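PDB 4HID: protection of telomeres protein 1 from Schizosaccharomyces pombe, which binds single-stranded telomeric DNA of consensus GGTTAC, protects the 3'-end overhang of the telomere and regulates telomerase and telomere length. Local coordinates for residues E44-M49 with G102-I107; D73-Y78 with C106-D111. The protein carries 1 engineered substitution. All blocks are in the same frame, centred on the assembly; numbering follows the deposited sequence.

Interaction 1: residues E44-M49 with G102-I107; sequences ELFFPM and GYLECI. With nucleotides of chain B.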
# COMPACT_ATOMS: atom_id res chain seq x y z
N GLU A 44 12.15 -6.49 3.99
CA GLU A 44 12.61 -7.86 3.83
C GLU A 44 11.46 -8.86 3.79
O GLU A 44 11.64 -10.01 3.38
CB GLU A 44 13.58 -8.23 4.95
CG GLU A 44 14.87 -7.43 4.94
CD GLU A 44 15.82 -7.85 6.04
OE1 GLU A 44 15.35 -8.22 7.13
OE2 GLU A 44 17.05 -7.81 5.80
N LEU A 45 10.27 -8.43 4.21
CA LEU A 45 9.12 -9.33 4.26
C LEU A 45 8.15 -9.13 3.10
O LEU A 45 7.21 -9.90 2.94
CB LEU A 45 8.39 -9.19 5.60
CG LEU A 45 9.14 -9.57 6.87
CD1 LEU A 45 8.25 -9.38 8.09
CD2 LEU A 45 9.66 -10.99 6.81
N PHE A 46 8.37 -8.09 2.30
CA PHE A 46 7.53 -7.85 1.13
C PHE A 46 7.77 -8.92 0.07
O PHE A 46 8.83 -9.55 0.04
CB PHE A 46 7.81 -6.47 0.54
CG PHE A 46 7.32 -5.33 1.40
CD1 PHE A 46 6.60 -5.57 2.55
CD2 PHE A 46 7.60 -4.02 1.04
CE1 PHE A 46 6.16 -4.53 3.33
CE2 PHE A 46 7.16 -2.98 1.82
CZ PHE A 46 6.44 -3.23 2.97
N PHE A 47 6.79 -9.13 -0.80
CA PHE A 47 6.98 -10.01 -1.94
C PHE A 47 8.02 -9.47 -2.92
O PHE A 47 8.00 -8.29 -3.27
CB PHE A 47 5.66 -10.25 -2.67
CG PHE A 47 5.75 -11.26 -3.78
CD1 PHE A 47 5.84 -10.85 -5.09
CD2 PHE A 47 5.77 -12.61 -3.50
CE1 PHE A 47 5.94 -11.78 -6.11
CE2 PHE A 47 5.87 -13.54 -4.51
CZ PHE A 47 5.95 -13.12 -5.82
N PRO A 48 8.95 -10.33 -3.36
CA PRO A 48 9.94 -9.93 -4.35
C PRO A 48 9.36 -10.01 -5.76
O PRO A 48 9.26 -11.10 -6.32
CB PRO A 48 11.04 -10.98 -4.17
CG PRO A 48 10.32 -12.19 -3.72
CD PRO A 48 9.09 -11.75 -2.98
N MET A 49 8.98 -8.87 -6.31
CA MET A 49 8.44 -8.83 -7.66
C MET A 49 9.51 -9.12 -8.69
O MET A 49 10.55 -8.47 -8.72
CB MET A 49 7.78 -7.47 -7.94
CG MET A 49 6.49 -7.26 -7.18
SD MET A 49 5.21 -8.43 -7.67
CE MET A 49 4.73 -7.76 -9.25
N GLY A 102 4.53 -16.18 4.07
CA GLY A 102 5.24 -15.38 5.05
C GLY A 102 5.38 -13.93 4.66
O GLY A 102 6.05 -13.16 5.35
N TYR A 103 4.79 -13.56 3.53
CA TYR A 103 4.91 -12.21 2.99
C TYR A 103 4.02 -11.22 3.73
O TYR A 103 2.85 -11.49 3.97
CB TYR A 103 4.58 -12.18 1.50
CG TYR A 103 5.48 -13.06 0.68
CD1 TYR A 103 6.85 -12.81 0.61
CD2 TYR A 103 4.98 -14.15 -0.01
CE1 TYR A 103 7.68 -13.62 -0.13
CE2 TYR A 103 5.82 -14.96 -0.75
CZ TYR A 103 7.16 -14.69 -0.81
OH TYR A 103 7.98 -15.49 -1.55
N LEU A 104 4.49 -10.11 4.09
CA LEU A 104 3.79 -9.08 4.85
C LEU A 104 2.81 -8.32 3.98
O LEU A 104 3.11 -7.93 2.86
CB LEU A 104 4.80 -8.11 5.48
CG LEU A 104 4.25 -6.92 6.26
CD1 LEU A 104 3.46 -7.37 7.47
CD2 LEU A 104 5.38 -6.00 6.67
N GLU A 105 1.70 -8.09 4.43
CA GLU A 105 0.71 -7.28 3.75
C GLU A 105 -0.08 -6.50 4.79
O GLU A 105 0.04 -6.74 5.98
CB GLU A 105 -0.22 -8.13 2.89
CG GLU A 105 -1.11 -9.09 3.65
CD GLU A 105 -1.76 -10.10 2.74
OE1 GLU A 105 -2.69 -9.73 2.01
OE2 GLU A 105 -1.34 -11.27 2.75
N CYS A 106 -0.88 -5.55 4.33
CA CYS A 106 -1.70 -4.77 5.25
C CYS A 106 -3.17 -4.92 4.89
O CYS A 106 -3.51 -5.34 3.79
CB CYS A 106 -1.27 -3.30 5.28
SG CYS A 106 -1.72 -2.34 3.84
N ILE A 107 -4.04 -4.60 5.84
CA ILE A 107 -5.46 -4.86 5.69
C ILE A 107 -6.32 -3.75 6.26
O ILE A 107 -6.15 -3.37 7.42
CB ILE A 107 -5.84 -6.16 6.45
CG1 ILE A 107 -4.87 -7.29 6.12
CG2 ILE A 107 -7.28 -6.55 6.16
CD1 ILE A 107 -5.01 -7.84 4.72
P DA B 5 -0.09 -15.02 -8.66
OP1 DA B 5 -0.06 -15.04 -10.14
OP2 DA B 5 0.58 -16.09 -7.90
O5' DA B 5 0.51 -13.63 -8.16
C5' DA B 5 -0.18 -12.43 -8.45
C4' DA B 5 0.76 -11.24 -8.49
O4' DA B 5 0.94 -10.72 -7.15
C3' DA B 5 2.15 -11.55 -9.03
O3' DA B 5 2.58 -10.49 -9.86
C2' DA B 5 3.00 -11.70 -7.77
C1' DA B 5 2.28 -10.82 -6.76
N9 DA B 5 2.28 -11.35 -5.40
C8 DA B 5 2.33 -12.66 -5.03
N7 DA B 5 2.31 -12.84 -3.74
C5 DA B 5 2.23 -11.56 -3.23
C6 DA B 5 2.17 -11.06 -1.91
N6 DA B 5 2.18 -11.83 -0.83
N1 DA B 5 2.10 -9.72 -1.76
C2 DA B 5 2.09 -8.94 -2.84
N3 DA B 5 2.14 -9.30 -4.12
C4 DA B 5 2.21 -10.63 -4.24
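The rings of Phe-47 and Tyr-103 meet in a T-shaped (edge-to-face) pair, their centroids 5.0 Å apart and their planes at 79°. Phe-47 turns its CD2 edge over one face of Tyr-103, toward the rim, with Phe-47 CD2 3.6 Å from Tyr-103 CE2. At the same tyrosine ring, Pro-48 CD comes to 3.7 Å from Tyr-103 CE1.

One face of Phe-47 carries Pro-48 CD near the rim; the opposite face lies on the adenine of DA5 of chain B, whose C8 sits over the ring centre. Phe-47 CG is anti to the backbone N (chi1 -174°), which turns the ring onto the base. Tyr-103 adds its CB, 3.4 Å from DA5 N6, and Met-49 CE touches O3' of the same nucleotide. This is the telomeric single-stranded DNA-binding domain, of OB fold: the 44-49 loop lies over the start of strand 104-108, and together they hold the adenine of DA5 of chain B.

The polar link is from backbone to backbone: Leu-104 N donates to Leu-45 O at 3.0 Å, and Tyr-103 CA makes a CA-H...O contact with that same oxygen.

The remaining packing is apolar. Leu-45 CB rests 3.8 Å from CB of the buried Leu-104, while Leu-104 CD2 reaches the edge of the buried Phe-46 ring at CE1. Pro-13 adjoins both leucines, and Phe-46 continues onto Ile-67.

Interaction 2: residues D73-Y78 with C106-D111; sequences DEHDFY and CILHGD. With nucleotides of chain B.
Segment 73-78, on helix 73-79, faces the end of strand 104-108 and the turn after it, with the CA atoms of Asp-73 and Gly-110 5.6 Å apart and those of His-75 and Leu-108 6.6 Å apart. His-75 lays one ring face against Leu-108, whose CB makes a CH-pi contact 3.8 Å from the ring centroid; Glu-74 CG covers the opposite face. In the ring plane, His-75 NE2 donates to His-109 O at 2.7 Å, a bent bond of 138°. This fixes the ring's rotation.

In this OB-fold domain, Asp-73 and Gly-110 together bind the guanine of DG1 of chain B. The carboxylate of Asp-73 takes two bonds from the guanine's Watson-Crick edge: DG1 N1 to Asp-73 OD2 at 2.8 Å and DG1 N2 to Asp-73 OD1 at 3.0 Å. Gly-110 N completes the reading by donating to DG1 O6.

Glu-74 bends at chi2 (-97°), bringing its carboxylate to the backbone of Gly-110 and Asp-111, where OE2 accepts Asp-111 N at 2.8 Å through its syn lone pair. A water donates to Glu-74 OE2 and Asp-111 O, bridging them a second time. The Asp-111 carboxylate itself is held by the backbone N atoms of Arg-115 and Tyr-116.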
# COMPACT_ATOMS: atom_id res chain seq x y z
N ASP A 73 -15.19 -4.33 2.78
CA ASP A 73 -16.39 -3.71 3.32
C ASP A 73 -16.42 -2.22 2.99
O ASP A 73 -16.27 -1.84 1.83
CB ASP A 73 -16.50 -3.94 4.83
CG ASP A 73 -16.39 -5.41 5.20
OD1 ASP A 73 -16.91 -6.25 4.43
OD2 ASP A 73 -15.79 -5.72 6.25
N GLU A 74 -16.60 -1.38 4.00
CA GLU A 74 -16.74 0.06 3.79
C GLU A 74 -15.55 0.62 3.03
O GLU A 74 -15.69 1.55 2.24
CB GLU A 74 -16.91 0.78 5.13
CG GLU A 74 -15.70 0.70 6.04
CD GLU A 74 -15.82 -0.39 7.08
OE1 GLU A 74 -16.40 -1.44 6.77
OE2 GLU A 74 -15.33 -0.19 8.21
N HIS A 75 -14.38 0.04 3.27
CA HIS A 75 -13.15 0.47 2.61
C HIS A 75 -13.17 0.11 1.13
O HIS A 75 -12.72 0.89 0.29
CB HIS A 75 -11.94 -0.18 3.29
CG HIS A 75 -11.97 -0.09 4.79
ND1 HIS A 75 -12.05 1.11 5.46
CD2 HIS A 75 -11.93 -1.05 5.74
CE1 HIS A 75 -12.06 0.88 6.76
NE2 HIS A 75 -11.99 -0.42 6.95
N ASP A 76 -13.68 -1.07 0.83
CA ASP A 76 -13.98 -1.48 -0.53
C ASP A 76 -14.88 -0.47 -1.23
O ASP A 76 -14.51 0.10 -2.25
CB ASP A 76 -14.64 -2.86 -0.52
CG ASP A 76 -14.78 -3.47 -1.90
OD1 ASP A 76 -14.73 -2.72 -2.90
OD2 ASP A 76 -14.93 -4.70 -1.99
N PHE A 77 -16.07 -0.27 -0.67
CA PHE A 77 -17.09 0.55 -1.32
C PHE A 77 -16.59 1.96 -1.57
O PHE A 77 -16.94 2.58 -2.57
CB PHE A 77 -18.35 0.59 -0.46
CG PHE A 77 -18.99 -0.74 -0.27
CD1 PHE A 77 -19.18 -1.59 -1.34
CD2 PHE A 77 -19.40 -1.15 0.99
CE1 PHE A 77 -19.77 -2.83 -1.16
CE2 PHE A 77 -19.99 -2.38 1.17
CZ PHE A 77 -20.18 -3.22 0.09
N TYR A 78 -15.78 2.47 -0.65
CA TYR A 78 -15.28 3.83 -0.75
C TYR A 78 -14.25 3.98 -1.86
O TYR A 78 -14.30 4.93 -2.63
CB TYR A 78 -14.68 4.27 0.58
CG TYR A 78 -14.10 5.67 0.56
CD1 TYR A 78 -14.76 6.70 -0.09
CD2 TYR A 78 -12.91 5.96 1.21
CE1 TYR A 78 -14.25 7.98 -0.11
CE2 TYR A 78 -12.39 7.24 1.20
CZ TYR A 78 -13.06 8.24 0.54
OH TYR A 78 -12.55 9.51 0.53
N CYS A 106 -0.88 -5.55 4.33
CA CYS A 106 -1.70 -4.77 5.25
C CYS A 106 -3.17 -4.92 4.89
O CYS A 106 -3.51 -5.34 3.79
CB CYS A 106 -1.27 -3.30 5.28
SG CYS A 106 -1.72 -2.34 3.84
N ILE A 107 -4.04 -4.60 5.84
CA ILE A 107 -5.46 -4.86 5.69
C ILE A 107 -6.32 -3.75 6.26
O ILE A 107 -6.15 -3.37 7.42
CB ILE A 107 -5.84 -6.16 6.45
CG1 ILE A 107 -4.87 -7.29 6.12
CG2 ILE A 107 -7.28 -6.55 6.16
CD1 ILE A 107 -5.01 -7.84 4.72
N LEU A 108 -7.28 -3.28 5.47
CA LEU A 108 -8.32 -2.40 5.98
C LEU A 108 -9.59 -3.23 6.15
O LEU A 108 -10.31 -3.48 5.19
CB LEU A 108 -8.54 -1.21 5.06
CG LEU A 108 -7.55 -0.04 5.21
CD1 LEU A 108 -7.95 1.13 4.35
CD2 LEU A 108 -7.44 0.38 6.66
N HIS A 109 -9.85 -3.66 7.38
CA HIS A 109 -10.96 -4.55 7.69
C HIS A 109 -12.18 -3.76 8.14
O HIS A 109 -12.07 -2.61 8.53
CB HIS A 109 -10.56 -5.52 8.79
CG HIS A 109 -10.21 -4.86 10.09
ND1 HIS A 109 -8.93 -4.49 10.41
CD2 HIS A 109 -10.99 -4.50 11.14
CE1 HIS A 109 -8.92 -3.93 11.61
NE2 HIS A 109 -10.16 -3.92 12.07
N GLY A 110 -13.35 -4.40 8.08
CA GLY A 110 -14.56 -3.82 8.63
C GLY A 110 -14.41 -3.26 10.03
O GLY A 110 -13.87 -3.91 10.91
N ASP A 111 -14.90 -2.03 10.22
CA ASP A 111 -14.84 -1.37 11.52
C ASP A 111 -15.81 -0.20 11.60
O ASP A 111 -15.39 0.95 11.70
CB ASP A 111 -13.42 -0.90 11.82
CG ASP A 111 -13.26 -0.38 13.23
OD1 ASP A 111 -14.25 -0.43 13.99
OD2 ASP A 111 -12.15 0.07 13.58
O5' DG B 1 -10.75 -14.30 8.22
C5' DG B 1 -11.01 -15.38 7.34
C4' DG B 1 -11.88 -14.95 6.18
O4' DG B 1 -12.50 -13.67 6.46
C3' DG B 1 -11.15 -14.77 4.85
O3' DG B 1 -12.00 -15.25 3.82
C2' DG B 1 -10.96 -13.26 4.77
C1' DG B 1 -12.23 -12.75 5.43
N9 DG B 1 -12.15 -11.42 6.03
C8 DG B 1 -11.19 -10.97 6.91
N7 DG B 1 -11.38 -9.75 7.29
C5 DG B 1 -12.54 -9.35 6.64
C6 DG B 1 -13.24 -8.12 6.68
O6 DG B 1 -12.96 -7.10 7.31
N1 DG B 1 -14.36 -8.14 5.87
C2 DG B 1 -14.77 -9.22 5.13
N2 DG B 1 -15.89 -9.05 4.41
N3 DG B 1 -14.13 -10.38 5.09
C4 DG B 1 -13.02 -10.38 5.87
O HOH W 1 -14.88 2.34 9.24

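In the fold
From the N terminus, the chain runs through strands 17-28 and 33-38 into the loop holding 44-49, then strand 67-71 and helix 73-79. Strand 88-98 follows, antiparallel to 104-108; strand 104-108 and the residues flanking it supply the later half of both contacts. Interaction 1 closes the longer loop, interaction 2 a shorter one. Because 73-78 starts inside the longer loop but its partners 108-111 lie beyond 102-104, the two loops cross; the later segments share Cys-106 and Ile-107, which make neither contact. Interaction 1 ties the 44-49 loop to the start of strand 104-108, and interaction 2 ties the helix to its end and the loop that follows, their centres about 19 Å apart. DA5 and DG1 of chain B lie at these two contacts.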